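Local coordinates for blue (Type 1) copper domain protein (Nitrosopumilus maritimus, PDB 5FC9) that binds a copper ion in an open, mononuclear type 1 site and probably transfers electrons, as cupredoxins generally do, at residues 61-64 with 65-68. Sequence-based numbering, arbitrary orientation.
Sequences PLNT and GDRF
Asn63 and Asp66 close a type II beta turn, with Thr64 and Gly65 at its corners, and the chain doubles back so that the end-to-end directions of 61-64 and 65-68 lie 145° apart. The turn is closed by Asp66 N, which donates to Asn63 O over 3.0 Å. Gly65 takes the third position with a positive phi, where a side chain would run into the carbonyl oxygen of Thr64, so glycine, which has none, suits the corner. The carboxylate of Asp66 adds a second bond across the turn: its OD2 accepts from Asn63 N at 2.9 Å, the N-H arriving from above the carboxylate plane and somewhat bent, at 140°. Chi1 of -80° sets CG beside its own backbone N, and this brings the short acid back over the turn; the two bonds thus run in opposite senses between the same two residues. The Asn63 amide runs alongside the acid, its plane turned well away from that of the carboxylate, and its NH2 suits the place because it can donate, though weakly, to a water that in turn donates to Asp66 OD1 at 2.8 Å. With an alanine here instead of Asp66, Asn63 N would probably lose this acceptor and the water its carboxylate partner, leaving the backbone bond alone to hold Asn63 to residue 66. Away from the water, the buried Leu62 lays CD2 3.9 Å from Phe68 CB, its branched end suiting this apolar position. Thr64 OG1 is hydrogen-bonded to Asp38 O, a use for the hydroxyl at the exposed corner. A backbone bond ties Leu62 to the copper ligand His42. The turn leads the loop after strand 53-54 into strand 67-72, where Phe68 pairs with Trp34 of the antiparallel strand 30-36 in the cupredoxin fold.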
ATOM      1  N   PRO A  61      13.096  18.865  12.347  1.00 22.58           N
ATOM      2  CA  PRO A  61      13.475  17.529  11.883  1.00 22.08           C
ATOM      3  C   PRO A  61      14.140  16.762  13.023  1.00 21.16           C
ATOM      4  O   PRO A  61      14.988  17.326  13.732  1.00 20.64           O
ATOM      5  CB  PRO A  61      14.464  17.805  10.749  1.00 23.50           C
ATOM      6  CG  PRO A  61      14.212  19.224  10.343  1.00 27.23           C
ATOM      7  CD  PRO A  61      13.749  19.934  11.570  1.00 22.13           C
ATOM      8  N   LEU A  62      13.724  15.515  13.220  1.00 18.39           N
ATOM      9  CA  LEU A  62      14.290  14.648  14.245  1.00 15.61           C
ATOM     10  C   LEU A  62      15.258  13.678  13.598  1.00 17.18           C
ATOM     11  O   LEU A  62      14.840  12.794  12.840  1.00 17.57           O
ATOM     12  CB  LEU A  62      13.201  13.871  14.980  1.00 16.23           C
ATOM     13  CG  LEU A  62      12.091  14.742  15.572  1.00 18.10           C
ATOM     14  CD1 LEU A  62      10.991  13.883  16.186  1.00 20.74           C
ATOM     15  CD2 LEU A  62      12.691  15.676  16.611  1.00 21.59           C
ATOM     16  N   ASN A  63      16.545  13.853  13.879  1.00 17.10           N
ATOM     17  CA  ASN A  63      17.533  12.862  13.467  1.00 16.22           C
ATOM     18  C   ASN A  63      17.361  11.583  14.268  1.00 14.48           C
ATOM     19  O   ASN A  63      16.576  11.521  15.211  1.00 16.75           O
ATOM     20  CB  ASN A  63      18.948  13.416  13.644  1.00 19.67           C
ATOM     21  CG  ASN A  63      19.175  14.690  12.854  1.00 22.81           C
ATOM     22  OD1 ASN A  63      18.874  14.753  11.674  1.00 25.88           O
ATOM     23  ND2 ASN A  63      19.698  15.717  13.516  1.00 26.83           N
ATOM     24  N   THR A  64      18.094  10.545  13.890  1.00 18.15           N
ATOM     25  CA  THR A  64      18.043   9.301  14.633  1.00 15.63           C
ATOM     26  C   THR A  64      18.516   9.523  16.071  1.00 17.59           C
ATOM     27  O   THR A  64      19.597  10.083  16.302  1.00 20.23           O
ATOM     28  CB  THR A  64      18.888   8.223  13.932  1.00 16.29           C
ATOM     29  OG1 THR A  64      18.361   8.030  12.608  1.00 16.41           O
ATOM     30  CG2 THR A  64      18.836   6.918  14.703  1.00 17.69           C
ATOM     31  N   GLY A  65      17.699   9.101  17.030  1.00 15.30           N
ATOM     32  CA  GLY A  65      18.007   9.301  18.439  1.00 18.34           C
ATOM     33  C   GLY A  65      17.476  10.590  19.029  1.00 20.57           C
ATOM     34  O   GLY A  65      17.463  10.741  20.257  1.00 21.99           O
ATOM     35  N   ASP A  66      17.045  11.514  18.173  1.00 16.91           N
ATOM     36  CA  ASP A  66      16.515  12.800  18.644  1.00 17.53           C
ATOM     37  C   ASP A  66      15.159  12.651  19.307  1.00 20.10           C
ATOM     38  O   ASP A  66      14.390  11.723  19.022  1.00 17.68           O
ATOM     39  CB  ASP A  66      16.388  13.811  17.499  1.00 19.04           C
ATOM     40  CG  ASP A  66      17.697  14.464  17.146  1.00 19.99           C
ATOM     41  OD1 ASP A  66      18.690  14.248  17.880  1.00 25.18           O
ATOM     42  OD2 ASP A  66      17.727  15.208  16.144  1.00 22.46           O
ATOM     43  N   ARG A  67      14.867  13.613  20.172  1.00 18.60           N
ATOM     44  CA  ARG A  67      13.635  13.623  20.938  1.00 17.82           C
ATOM     45  C   ARG A  67      12.906  14.937  20.752  1.00 17.92           C
ATOM     46  O   ARG A  67      13.516  15.962  20.433  1.00 17.85           O
ATOM     47  CB  ARG A  67      13.925  13.384  22.420  1.00 22.12           C
ATOM     48  CG  ARG A  67      14.534  12.020  22.691  1.00 26.31           C
ATOM     49  CD  ARG A  67      14.462  11.621  24.152  1.00 32.84           C
ATOM     50  NE  ARG A  67      14.438  10.166  24.278  1.00 36.03           N
ATOM     51  CZ  ARG A  67      15.495   9.412  24.565  1.00 40.15           C
ATOM     52  NH1 ARG A  67      16.679   9.973  24.781  1.00 40.70           N
ATOM     53  NH2 ARG A  67      15.363   8.095  24.645  1.00 41.21           N
ATOM     54  N   PHE A  68      11.593  14.893  20.934  1.00 18.48           N
ATOM     55  CA  PHE A  68      10.759  16.090  20.878  1.00 18.72           C
ATOM     56  C   PHE A  68       9.731  16.011  21.989  1.00 18.49           C
ATOM     57  O   PHE A  68       9.134  14.960  22.213  1.00 18.49           O
ATOM     58  CB  PHE A  68      10.072  16.219  19.512  1.00 18.20           C
ATOM     59  CG  PHE A  68       9.010  17.289  19.470  1.00 18.11           C
ATOM     60  CD1 PHE A  68       9.357  18.631  19.528  1.00 20.55           C
ATOM     61  CD2 PHE A  68       7.670  16.943  19.365  1.00 18.95           C
ATOM     62  CE1 PHE A  68       8.374  19.619  19.484  1.00 21.52           C
ATOM     63  CE2 PHE A  68       6.685  17.916  19.326  1.00 21.81           C
ATOM     64  CZ  PHE A  68       7.040  19.257  19.388  1.00 22.33           C
TER
HETATM   65  O   HOH W   1      21.016  15.004  16.586  1.00 29.94           O